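Local coordinates for proto-oncogene tyrosine-protein kinase receptor Ret (Danio rerio, PDB 7AMK), which is a receptor tyrosine kinase whose extracellular cadherin-like domains probably take part in recognising GDNF bound to the co-receptor GFR alpha 1, at residues L62-T65 with S69-S72; V244-D249 with T254-L259; D263-P268 with V275-V280. The protein carries 4 engineered substitutions. All coordinates share one frame; numbering follows the deposited sequence.

The three contacts are spread along an elongated chain of cadherin-like domains. Contact 1 joins a glycosylated loop to a short helix in the first domain, far from the others: its centre lies about 74 Å from that of contact 2 and about 49 Å from that of contact 3. Contacts 2 and 3 both belong to the third domain, their centres about 27 Å apart, and strand 255-263 links them, starting in contact 2 and ending at Asp263, a calcium ligand of contact 3. Only contact 3 holds calcium, with ions coordinated also by residues such as Glu196 and Asp228 to Asn232. Contact 1 carries a covalent sugar, and a fucose touches Leu245 of contact 2.

Contact 1: L62-T65 with S69-S72; sequences LNKT and SDFS. With NAG (2-acetamido-2-deoxy-beta-D-glucopyranose), chain O.
Lys64 reaches across to Asp70, and this pair of side chains carries nearly all of the link between 62-65, in the loop after strand 59-62 of the first cadherin-like domain, and the helix 69-72. From CB, which points toward the helix, the lysine chain starts with CG anti to the backbone N (chi1 166°) and then bends at each of its later torsions. CD is the first atom to draw near the carboxylate, 3.7 Å from Asp70 OD2. CE lies almost evenly between the two oxygens, with Asp70 OD2 at 3.4 Å. At the tip, NZ forms a salt bridge with Asp70 OD2 at 2.9 Å, arriving on the syn lone pair, the side of the other oxygen; Asp70 OD1 stays 3.4 Å from Lys64 NZ. The bent chain also brings Lys64 NZ to a weak bond with Thr65 O, 3.5 Å, and to a second salt bridge with Glu67. Asp70 OD2 also accepts from the backbone N of Glu67. Asn63 turns elsewhere: in an Asn-X-Thr glycosylation sequon completed by Thr65, Asn63 ND2 is bonded covalently to NAG C1 (1.4 Å) and donates to Ser49 O. The contact is thus a small electrostatic one, one ammonium shared by two carboxylates; their combined charge would favour a protonated lysine, and the buried Asp70 would gain compensation for its charge.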
ATOM      1  N   LEU A  62      16.220 -40.866 -49.258  1.00 29.04           N
ATOM      2  CA  LEU A  62      16.384 -40.245 -50.567  1.00 33.63           C
ATOM      3  C   LEU A  62      15.532 -40.962 -51.608  1.00 39.69           C
ATOM      4  O   LEU A  62      15.585 -42.190 -51.737  1.00 40.81           O
ATOM      5  CB  LEU A  62      17.845 -40.266 -50.994  1.00 37.11           C
ATOM      6  CG  LEU A  62      18.682 -39.141 -50.424  1.00 34.34           C
ATOM      7  CD1 LEU A  62      20.086 -39.345 -50.909  1.00 30.91           C
ATOM      8  CD2 LEU A  62      18.122 -37.833 -50.932  1.00 34.45           C
ATOM      9  N   ASN A  63      14.745 -40.190 -52.349  1.00 39.83           N
ATOM     10  CA  ASN A  63      13.932 -40.688 -53.451  1.00 48.00           C
ATOM     11  C   ASN A  63      14.620 -40.494 -54.799  1.00 49.45           C
ATOM     12  O   ASN A  63      14.052 -40.841 -55.838  1.00 49.91           O
ATOM     13  CB  ASN A  63      12.561 -39.982 -53.431  1.00 46.27           C
ATOM     14  CG  ASN A  63      11.609 -40.481 -54.510  1.00 58.08           C
ATOM     15  OD1 ASN A  63      11.439 -41.689 -54.709  1.00 65.49           O
ATOM     16  ND2 ASN A  63      10.974 -39.537 -55.212  1.00 63.84           N
ATOM     17  N   LYS A  64      15.835 -39.968 -54.801  1.00 37.99           N
ATOM     18  CA  LYS A  64      16.532 -39.624 -56.029  1.00 40.75           C
ATOM     19  C   LYS A  64      18.015 -39.556 -55.710  1.00 44.15           C
ATOM     20  O   LYS A  64      18.392 -39.079 -54.637  1.00 41.14           O
ATOM     21  CB  LYS A  64      16.041 -38.281 -56.581  1.00 34.40           C
ATOM     22  CG  LYS A  64      16.915 -37.669 -57.648  1.00 42.18           C
ATOM     23  CD  LYS A  64      16.869 -36.158 -57.577  1.00 36.44           C
ATOM     24  CE  LYS A  64      17.005 -35.536 -58.952  1.00 37.85           C
ATOM     25  NZ  LYS A  64      18.321 -35.805 -59.580  1.00 44.80           N
ATOM     26  N   THR A  65      18.852 -40.042 -56.623  1.00 34.22           N
ATOM     27  CA  THR A  65      20.295 -39.903 -56.433  1.00 43.55           C
ATOM     28  C   THR A  65      20.714 -38.464 -56.723  1.00 35.09           C
ATOM     29  O   THR A  65      20.458 -37.944 -57.817  1.00 41.90           O
ATOM     30  CB  THR A  65      21.057 -40.875 -57.331  1.00 41.83           C
ATOM     31  OG1 THR A  65      20.604 -42.204 -57.058  1.00 44.49           O
ATOM     32  CG2 THR A  65      22.565 -40.791 -57.061  1.00 34.91           C
ATOM     33  N   SER A  69      23.851 -30.877 -60.497  1.00 39.24           N
ATOM     34  CA  SER A  69      22.836 -29.915 -60.927  1.00 40.83           C
ATOM     35  C   SER A  69      21.748 -29.709 -59.874  1.00 41.60           C
ATOM     36  O   SER A  69      21.176 -28.616 -59.787  1.00 38.06           O
ATOM     37  CB  SER A  69      22.218 -30.348 -62.267  1.00 41.18           C
ATOM     38  OG  SER A  69      21.600 -31.628 -62.198  1.00 40.54           O
ATOM     39  N   ASP A  70      21.444 -30.737 -59.072  1.00 37.62           N
ATOM     40  CA  ASP A  70      20.495 -30.573 -57.979  1.00 34.84           C
ATOM     41  C   ASP A  70      20.940 -29.482 -57.017  1.00 38.13           C
ATOM     42  O   ASP A  70      20.108 -28.732 -56.493  1.00 33.58           O
ATOM     43  CB  ASP A  70      20.328 -31.888 -57.228  1.00 38.04           C
ATOM     44  CG  ASP A  70      19.589 -32.916 -58.032  1.00 41.47           C
ATOM     45  OD1 ASP A  70      18.688 -32.515 -58.802  1.00 45.24           O
ATOM     46  OD2 ASP A  70      19.904 -34.115 -57.897  1.00 37.67           O
ATOM     47  N   PHE A  71      22.250 -29.413 -56.738  1.00 35.62           N
ATOM     48  CA  PHE A  71      22.768 -28.399 -55.823  1.00 33.73           C
ATOM     49  C   PHE A  71      22.649 -27.010 -56.433  1.00 37.34           C
ATOM     50  O   PHE A  71      22.119 -26.083 -55.808  1.00 41.17           O
ATOM     51  CB  PHE A  71      24.229 -28.692 -55.468  1.00 33.83           C
ATOM     52  CG  PHE A  71      24.885 -27.581 -54.705  1.00 33.80           C
ATOM     53  CD1 PHE A  71      25.512 -26.548 -55.370  1.00 35.49           C
ATOM     54  CD2 PHE A  71      24.848 -27.555 -53.310  1.00 34.51           C
ATOM     55  CE1 PHE A  71      26.096 -25.498 -54.667  1.00 39.08           C
ATOM     56  CE2 PHE A  71      25.435 -26.515 -52.612  1.00 38.66           C
ATOM     57  CZ  PHE A  71      26.060 -25.487 -53.294  1.00 39.90           C
ATOM     58  N   SER A  72      23.146 -26.851 -57.654  1.00 36.88           N
ATOM     59  CA  SER A  72      23.228 -25.532 -58.261  1.00 43.60           C
ATOM     60  C   SER A  72      21.858 -24.947 -58.587  1.00 45.38           C
ATOM     61  O   SER A  72      21.740 -23.725 -58.716  1.00 42.22           O
ATOM     62  CB  SER A  72      24.097 -25.611 -59.515  1.00 40.44           C
ATOM     63  OG  SER A  72      23.685 -26.698 -60.330  1.00 54.80           O
TER
HETATM   64  C1  NAG O 604      10.056 -39.858 -56.284  1.00 73.74           C
HETATM   65  C2  NAG O 604       8.592 -39.797 -55.872  1.00 74.84           C
HETATM   66  C3  NAG O 604       7.714 -40.239 -57.035  1.00 84.15           C
HETATM   67  C4  NAG O 604       8.004 -39.386 -58.266  1.00 91.48           C
HETATM   68  C5  NAG O 604       9.501 -39.355 -58.599  1.00 78.72           C
HETATM   69  C6  NAG O 604       9.834 -38.327 -59.662  1.00 74.12           C
HETATM   70  C7  NAG O 604       8.070 -40.082 -53.488  1.00 68.05           C
HETATM   71  C8  NAG O 604       7.821 -41.062 -52.379  1.00 54.75           C
HETATM   72  N2  NAG O 604       8.327 -40.608 -54.691  1.00 75.61           N
HETATM   73  O3  NAG O 604       6.348 -40.115 -56.653  1.00 76.76           O
HETATM   74  O4  NAG O 604       7.286 -39.886 -59.388  1.00 97.52           O
HETATM   75  O5  NAG O 604      10.272 -39.005 -57.436  1.00 67.29           O
HETATM   76  O6  NAG O 604      10.940 -38.706 -60.471  1.00 68.27           O
HETATM   77  O7  NAG O 604       8.040 -38.871 -53.301  1.00 67.30           O

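Contact 2: V244-D249 with T254-L259; sequences VLVEFD and TVFGTL
Phe256 packs its ring against the strand and turn of 244-249 and contributes the largest share of the buried surface. The apolar contacts come first. Val244 CG1 lies 3.6 Å from Phe256 CB, the two side chains crossing at about a right angle, while Val246 CG2 sits over one face of the ring, 4.1 Å from Phe256 CD2 and offset toward the rim. With CG anti to the carbonyl carbon (chi1 -71°), the ring extends past Val246 to the turn. Contacts of carbon with oxygen follow: Asp249 O meets the ring edge near its plane, 3.0 Å from Phe256 CZ, so the weakly positive C-H rim faces a carbonyl oxygen. Leu245 O approaches Phe256 CD2 obliquely at 3.6 Å, and Val244 CG2 rests 3.4 Å from Phe256 O. The polar side chains meet at the turn end, where Asp249 and Thr254 come from opposite directions and bring Asp249 OD1 to 3.3 Å from Thr254 OG1. Ser251, in the connecting loop, binds both, its N donating to Asp249 OD1 and its O accepting from Thr254 OG1. The axes of strand segments 244-246 and 255-259 come within 6.7 Å and run antiparallel at 173°, but the strands belong to different sheets of the cadherin-like sandwich: Val244 and Val246 bond through their backbones to strand 350-359 and its end, while Phe256 also touches Leu321 of strand 312-321.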
ATOM      1  N   VAL A 244     -11.751  -9.707   8.101  1.00 33.72           N
ATOM      2  CA  VAL A 244     -11.598  -8.372   7.536  1.00 43.63           C
ATOM      3  C   VAL A 244     -12.460  -7.388   8.313  1.00 41.60           C
ATOM      4  O   VAL A 244     -13.655  -7.630   8.536  1.00 37.86           O
ATOM      5  CB  VAL A 244     -11.968  -8.345   6.047  1.00 42.28           C
ATOM      6  CG1 VAL A 244     -12.191  -6.898   5.606  1.00 39.42           C
ATOM      7  CG2 VAL A 244     -10.878  -9.025   5.230  1.00 44.18           C
ATOM      8  N   LEU A 245     -11.851  -6.280   8.720  1.00 41.92           N
ATOM      9  CA  LEU A 245     -12.544  -5.174   9.363  1.00 36.76           C
ATOM     10  C   LEU A 245     -12.481  -3.974   8.436  1.00 34.42           C
ATOM     11  O   LEU A 245     -11.396  -3.596   7.983  1.00 34.75           O
ATOM     12  CB  LEU A 245     -11.926  -4.834  10.724  1.00 37.76           C
ATOM     13  CG  LEU A 245     -12.628  -3.685  11.480  1.00 47.55           C
ATOM     14  CD1 LEU A 245     -14.074  -4.038  11.816  1.00 42.33           C
ATOM     15  CD2 LEU A 245     -11.882  -3.221  12.739  1.00 40.21           C
ATOM     16  N   VAL A 246     -13.642  -3.406   8.132  1.00 34.82           N
ATOM     17  CA  VAL A 246     -13.749  -2.137   7.419  1.00 40.11           C
ATOM     18  C   VAL A 246     -14.273  -1.100   8.404  1.00 43.56           C
ATOM     19  O   VAL A 246     -15.414  -1.201   8.879  1.00 37.69           O
ATOM     20  CB  VAL A 246     -14.679  -2.224   6.206  1.00 38.51           C
ATOM     21  CG1 VAL A 246     -14.690  -0.878   5.491  1.00 35.03           C
ATOM     22  CG2 VAL A 246     -14.256  -3.355   5.294  1.00 41.56           C
ATOM     23  N   GLU A 247     -13.458  -0.088   8.685  1.00 37.76           N
ATOM     24  CA  GLU A 247     -13.827   0.953   9.631  1.00 39.68           C
ATOM     25  C   GLU A 247     -13.332   2.298   9.115  1.00 42.94           C
ATOM     26  O   GLU A 247     -13.930   2.858   8.188  1.00 42.63           O
ATOM     27  CB  GLU A 247     -13.265   0.641  11.026  1.00 40.81           C
ATOM     28  CG  GLU A 247     -13.740   1.627  12.125  1.00 44.81           C
ATOM     29  CD  GLU A 247     -13.501   1.116  13.547  1.00 50.84           C
ATOM     30  OE1 GLU A 247     -12.712   0.160  13.730  1.00 56.79           O
ATOM     31  OE2 GLU A 247     -14.107   1.674  14.485  1.00 51.61           O
ATOM     32  N   PHE A 248     -12.233   2.800   9.689  1.00 41.60           N
ATOM     33  CA  PHE A 248     -11.764   4.146   9.369  1.00 43.03           C
ATOM     34  C   PHE A 248     -11.156   4.245   7.980  1.00 42.13           C
ATOM     35  O   PHE A 248     -11.066   5.347   7.440  1.00 45.92           O
ATOM     36  CB  PHE A 248     -10.754   4.612  10.421  1.00 45.52           C
ATOM     37  CG  PHE A 248     -11.334   4.689  11.796  1.00 50.82           C
ATOM     38  CD1 PHE A 248     -12.233   5.691  12.129  1.00 47.79           C
ATOM     39  CD2 PHE A 248     -11.012   3.745  12.752  1.00 48.67           C
ATOM     40  CE1 PHE A 248     -12.785   5.758  13.389  1.00 49.25           C
ATOM     41  CE2 PHE A 248     -11.565   3.809  14.015  1.00 48.01           C
ATOM     42  CZ  PHE A 248     -12.447   4.806  14.332  1.00 49.39           C
ATOM     43  N   ASP A 249     -10.759   3.124   7.377  1.00 46.87           N
ATOM     44  CA  ASP A 249     -10.255   3.106   6.007  1.00 41.16           C
ATOM     45  C   ASP A 249     -11.336   2.527   5.115  1.00 39.80           C
ATOM     46  O   ASP A 249     -11.578   1.317   5.133  1.00 41.68           O
ATOM     47  CB  ASP A 249      -8.972   2.286   5.883  1.00 44.18           C
ATOM     48  CG  ASP A 249      -8.444   2.231   4.448  1.00 45.43           C
ATOM     49  OD1 ASP A 249      -9.243   2.309   3.486  1.00 50.09           O
ATOM     50  OD2 ASP A 249      -7.213   2.107   4.276  1.00 57.23           O
ATOM     51  N   THR A 254      -8.059   0.082  -1.771  1.00 54.59           N
ATOM     52  CA  THR A 254      -7.320  -0.449  -0.634  1.00 53.44           C
ATOM     53  C   THR A 254      -7.613  -1.935  -0.447  1.00 45.71           C
ATOM     54  O   THR A 254      -8.730  -2.401  -0.687  1.00 41.84           O
ATOM     55  CB  THR A 254      -7.669   0.328   0.638  1.00 57.66           C
ATOM     56  OG1 THR A 254      -9.094   0.494   0.734  1.00 58.91           O
ATOM     57  CG2 THR A 254      -6.992   1.701   0.624  1.00 56.50           C
ATOM     58  N   VAL A 255      -6.601  -2.678  -0.006  1.00 45.07           N
ATOM     59  CA  VAL A 255      -6.694  -4.123   0.199  1.00 41.39           C
ATOM     60  C   VAL A 255      -6.905  -4.398   1.680  1.00 39.57           C
ATOM     61  O   VAL A 255      -6.151  -3.901   2.528  1.00 43.29           O
ATOM     62  CB  VAL A 255      -5.434  -4.836  -0.318  1.00 42.88           C
ATOM     63  CG1 VAL A 255      -5.464  -6.339   0.023  1.00 43.51           C
ATOM     64  CG2 VAL A 255      -5.295  -4.614  -1.816  1.00 38.12           C
ATOM     65  N   PHE A 256      -7.928  -5.186   2.000  1.00 34.11           N
ATOM     66  CA  PHE A 256      -8.281  -5.425   3.391  1.00 44.42           C
ATOM     67  C   PHE A 256      -7.953  -6.827   3.881  1.00 47.80           C
ATOM     68  O   PHE A 256      -8.116  -7.095   5.076  1.00 50.29           O
ATOM     69  CB  PHE A 256      -9.778  -5.150   3.612  1.00 37.23           C
ATOM     70  CG  PHE A 256     -10.130  -3.695   3.548  1.00 43.93           C
ATOM     71  CD1 PHE A 256     -10.392  -3.083   2.332  1.00 46.66           C
ATOM     72  CD2 PHE A 256     -10.179  -2.936   4.696  1.00 42.29           C
ATOM     73  CE1 PHE A 256     -10.707  -1.735   2.266  1.00 42.91           C
ATOM     74  CE2 PHE A 256     -10.498  -1.596   4.639  1.00 44.51           C
ATOM     75  CZ  PHE A 256     -10.761  -0.994   3.416  1.00 48.82           C
ATOM     76  N   GLY A 257      -7.509  -7.721   3.005  1.00 42.01           N
ATOM     77  CA  GLY A 257      -7.233  -9.084   3.403  1.00 42.21           C
ATOM     78  C   GLY A 257      -6.510  -9.797   2.292  1.00 41.05           C
ATOM     79  O   GLY A 257      -6.617  -9.427   1.118  1.00 40.09           O
ATOM     80  N   THR A 258      -5.756 -10.821   2.673  1.00 32.84           N
ATOM     81  CA  THR A 258      -4.995 -11.568   1.685  1.00 39.41           C
ATOM     82  C   THR A 258      -5.001 -13.039   2.051  1.00 38.45           C
ATOM     83  O   THR A 258      -4.622 -13.402   3.168  1.00 36.53           O
ATOM     84  CB  THR A 258      -3.559 -11.049   1.583  1.00 42.89           C
ATOM     85  OG1 THR A 258      -3.591  -9.638   1.308  1.00 49.00           O
ATOM     86  CG2 THR A 258      -2.810 -11.777   0.468  1.00 35.23           C
ATOM     87  N   LEU A 259      -5.435 -13.875   1.110  1.00 32.58           N
ATOM     88  CA  LEU A 259      -5.367 -15.323   1.247  1.00 36.00           C
ATOM     89  C   LEU A 259      -4.470 -15.901   0.156  1.00 28.04           C
ATOM     90  O   LEU A 259      -4.544 -15.500  -1.014  1.00 24.98           O
ATOM     91  CB  LEU A 259      -6.765 -15.955   1.193  1.00 28.98           C
ATOM     92  CG  LEU A 259      -7.656 -15.821   2.431  1.00 39.90           C
ATOM     93  CD1 LEU A 259      -9.045 -16.395   2.180  1.00 33.11           C
ATOM     94  CD2 LEU A 259      -7.023 -16.497   3.641  1.00 39.15           C
TER

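Contact 3: D263-P268 with V275-V280; sequences DRDTTP and VQNKLV. With CA (calcium ion), chain N; CA (calcium ion), chain M.
Asn277 and the aspartates Asp263 and Asp265 converge on one calcium ion (chain N), the tightly packed heart of the contact. Asp263 grips it with both oxygens, OD2 at 2.4 Å, and Asp265 OD2 and Asn277 OD1, the latter at 2.3 Å, join from other directions. The Asn277 amide stands nearly upright to the Asp263 carboxylate, their planes 87° apart. Asp263 OD1 also accepts the backbone N of Asp265 through its anti lone pair, an Asx turn. Asp265 bridges two ions, its OD1 holding the second calcium (chain M) at 2.4 Å. Such shared carboxylates are characteristic of calcium sites at cadherin domain junctions; here Asp230, Asn232 and Asp341 complete the first site. On the other branch of the amide, Asn277 ND2 donates to Thr267 OG1 at 3.1 Å, the acceptor 14° out of the amide plane; Thr267 OG1 is also bonded to Thr313. With an alanine in place of Thr267, Asn277 ND2 would probably lose this acceptor and Thr313 its partner, leaving the amide less firmly held in rotation. The packing slackens toward the outer loops: the Gln276 and Pro268 side chains make no close contact across the segments, and exposed Lys278 has its CB directed away from 263-268.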
ATOM      1  N   ASP A 263      -0.078 -24.171  -5.498  1.00 19.36           N
ATOM      2  CA  ASP A 263      -0.269 -25.231  -6.486  1.00 18.30           C
ATOM      3  C   ASP A 263       1.112 -25.691  -6.932  1.00 19.22           C
ATOM      4  O   ASP A 263       1.917 -24.876  -7.393  1.00 20.63           O
ATOM      5  CB  ASP A 263      -1.108 -24.723  -7.672  1.00 17.90           C
ATOM      6  CG  ASP A 263      -1.625 -25.842  -8.562  1.00 18.24           C
ATOM      7  OD1 ASP A 263      -0.849 -26.737  -8.926  1.00 22.49           O
ATOM      8  OD2 ASP A 263      -2.818 -25.823  -8.907  1.00 18.88           O
ATOM      9  N   ARG A 264       1.398 -26.986  -6.778  1.00 20.17           N
ATOM     10  CA  ARG A 264       2.733 -27.478  -7.104  1.00 20.65           C
ATOM     11  C   ARG A 264       3.031 -27.451  -8.596  1.00 21.12           C
ATOM     12  O   ARG A 264       4.209 -27.501  -8.978  1.00 24.02           O
ATOM     13  CB  ARG A 264       2.918 -28.890  -6.556  1.00 19.67           C
ATOM     14  CG  ARG A 264       2.848 -28.908  -5.043  1.00 21.78           C
ATOM     15  CD  ARG A 264       3.219 -30.260  -4.449  1.00 37.46           C
ATOM     16  NE  ARG A 264       3.151 -30.199  -2.988  1.00 46.16           N
ATOM     17  CZ  ARG A 264       4.127 -29.768  -2.196  1.00 39.20           C
ATOM     18  NH1 ARG A 264       5.297 -29.380  -2.684  1.00 32.00           N
ATOM     19  NH2 ARG A 264       3.923 -29.727  -0.880  1.00 54.08           N
ATOM     20  N   ASP A 265       2.005 -27.372  -9.439  1.00 17.81           N
ATOM     21  CA  ASP A 265       2.199 -27.260 -10.877  1.00 17.53           C
ATOM     22  C   ASP A 265       2.698 -25.863 -11.260  1.00 18.54           C
ATOM     23  O   ASP A 265       2.446 -24.869 -10.572  1.00 19.40           O
ATOM     24  CB  ASP A 265       0.897 -27.558 -11.617  1.00 17.81           C
ATOM     25  CG  ASP A 265       0.369 -28.945 -11.328  1.00 20.91           C
ATOM     26  OD1 ASP A 265       1.185 -29.889 -11.287  1.00 21.32           O
ATOM     27  OD2 ASP A 265      -0.857 -29.103 -11.120  1.00 21.30           O
ATOM     28  N   THR A 266       3.413 -25.798 -12.377  1.00 20.15           N
ATOM     29  CA  THR A 266       3.901 -24.546 -12.939  1.00 21.18           C
ATOM     30  C   THR A 266       2.830 -23.880 -13.790  1.00 17.65           C
ATOM     31  O   THR A 266       1.866 -24.506 -14.237  1.00 21.50           O
ATOM     32  CB  THR A 266       5.148 -24.778 -13.814  1.00 21.81           C
ATOM     33  OG1 THR A 266       4.756 -25.408 -15.036  1.00 24.33           O
ATOM     34  CG2 THR A 266       6.147 -25.667 -13.094  1.00 20.77           C
ATOM     35  N   THR A 267       3.026 -22.589 -14.020  1.00 20.37           N
ATOM     36  CA  THR A 267       2.140 -21.720 -14.757  1.00 26.00           C
ATOM     37  C   THR A 267       3.018 -20.737 -15.513  1.00 29.27           C
ATOM     38  O   THR A 267       4.019 -20.259 -14.960  1.00 25.21           O
ATOM     39  CB  THR A 267       1.184 -20.923 -13.853  1.00 22.18           C
ATOM     40  OG1 THR A 267       0.469 -21.809 -12.985  1.00 25.02           O
ATOM     41  CG2 THR A 267       0.185 -20.151 -14.722  1.00 23.65           C
ATOM     42  N   PRO A 268       2.675 -20.402 -16.753  1.00 28.25           N
ATOM     43  CA  PRO A 268       3.433 -19.360 -17.452  1.00 25.02           C
ATOM     44  C   PRO A 268       3.315 -18.033 -16.709  1.00 33.76           C
ATOM     45  O   PRO A 268       2.354 -17.781 -15.973  1.00 29.05           O
ATOM     46  CB  PRO A 268       2.782 -19.308 -18.842  1.00 28.68           C
ATOM     47  CG  PRO A 268       2.056 -20.638 -18.972  1.00 31.57           C
ATOM     48  CD  PRO A 268       1.588 -20.953 -17.582  1.00 29.20           C
ATOM     49  N   VAL A 275      -4.370 -21.858 -20.658  1.00 39.67           N
ATOM     50  CA  VAL A 275      -5.450 -22.336 -19.804  1.00 35.00           C
ATOM     51  C   VAL A 275      -5.002 -23.465 -18.884  1.00 37.76           C
ATOM     52  O   VAL A 275      -5.672 -23.723 -17.871  1.00 29.37           O
ATOM     53  CB  VAL A 275      -6.665 -22.793 -20.633  1.00 46.42           C
ATOM     54  CG1 VAL A 275      -7.822 -23.136 -19.696  1.00 42.18           C
ATOM     55  CG2 VAL A 275      -7.081 -21.708 -21.618  1.00 47.24           C
ATOM     56  N   GLN A 276      -3.892 -24.135 -19.202  1.00 32.53           N
ATOM     57  CA  GLN A 276      -3.304 -25.134 -18.317  1.00 30.81           C
ATOM     58  C   GLN A 276      -3.055 -24.559 -16.932  1.00 26.09           C
ATOM     59  O   GLN A 276      -2.330 -23.574 -16.770  1.00 23.21           O
ATOM     60  CB  GLN A 276      -1.984 -25.650 -18.899  1.00 33.06           C
ATOM     61  CG  GLN A 276      -1.052 -26.271 -17.845  1.00 37.28           C
ATOM     62  CD  GLN A 276       0.094 -27.099 -18.431  1.00 35.80           C
ATOM     63  OE1 GLN A 276       0.150 -27.365 -19.638  1.00 40.80           O
ATOM     64  NE2 GLN A 276       1.001 -27.535 -17.559  1.00 36.80           N
ATOM     65  N   ASN A 277      -3.648 -25.186 -15.924  1.00 20.83           N
ATOM     66  CA  ASN A 277      -3.377 -24.839 -14.536  1.00 19.79           C
ATOM     67  C   ASN A 277      -3.925 -23.481 -14.162  1.00 19.77           C
ATOM     68  O   ASN A 277      -3.560 -22.940 -13.125  1.00 19.18           O
ATOM     69  CB  ASN A 277      -1.886 -24.870 -14.209  1.00 18.79           C
ATOM     70  CG  ASN A 277      -1.644 -25.259 -12.789  1.00 18.23           C
ATOM     71  OD1 ASN A 277      -2.296 -26.152 -12.284  1.00 18.67           O
ATOM     72  ND2 ASN A 277      -0.730 -24.572 -12.119  1.00 18.70           N
ATOM     73  N   LYS A 278      -4.777 -22.912 -14.994  1.00 21.91           N
ATOM     74  CA  LYS A 278      -5.433 -21.667 -14.653  1.00 24.51           C
ATOM     75  C   LYS A 278      -6.442 -21.912 -13.538  1.00 25.19           C
ATOM     76  O   LYS A 278      -7.269 -22.828 -13.622  1.00 22.08           O
ATOM     77  CB  LYS A 278      -6.116 -21.098 -15.894  1.00 23.23           C
ATOM     78  CG  LYS A 278      -6.790 -19.756 -15.694  1.00 34.42           C
ATOM     79  CD  LYS A 278      -7.482 -19.351 -16.998  1.00 37.13           C
ATOM     80  CE  LYS A 278      -8.378 -18.138 -16.823  1.00 37.85           C
ATOM     81  NZ  LYS A 278      -9.140 -17.842 -18.083  1.00 54.99           N
ATOM     82  N   LEU A 279      -6.385 -21.086 -12.495  1.00 22.77           N
ATOM     83  CA  LEU A 279      -7.422 -21.065 -11.466  1.00 29.94           C
ATOM     84  C   LEU A 279      -8.394 -19.920 -11.753  1.00 24.33           C
ATOM     85  O   LEU A 279      -7.980 -18.765 -11.847  1.00 25.25           O
ATOM     86  CB  LEU A 279      -6.827 -20.893 -10.063  1.00 28.65           C
ATOM     87  CG  LEU A 279      -5.732 -21.854  -9.602  1.00 28.81           C
ATOM     88  CD1 LEU A 279      -5.311 -21.526  -8.147  1.00 20.07           C
ATOM     89  CD2 LEU A 279      -6.249 -23.260  -9.739  1.00 22.93           C
ATOM     90  N   VAL A 280      -9.679 -20.242 -11.860  1.00 27.91           N
ATOM     91  CA  VAL A 280     -10.747 -19.261 -12.024  1.00 32.95           C
ATOM     92  C   VAL A 280     -11.544 -19.212 -10.727  1.00 30.37           C
ATOM     93  O   VAL A 280     -11.893 -20.260 -10.171  1.00 33.18           O
ATOM     94  CB  VAL A 280     -11.666 -19.605 -13.212  1.00 32.92           C
ATOM     95  CG1 VAL A 280     -10.856 -19.880 -14.466  1.00 30.01           C
ATOM     96  CG2 VAL A 280     -12.556 -20.790 -12.871  1.00 34.40           C
TER
HETATM   97 CA    CA N 603      -2.623 -27.588 -10.554  1.00 13.21          CA
HETATM   98 CA    CA M 602       2.537 -31.284 -12.668  1.00 17.96          CA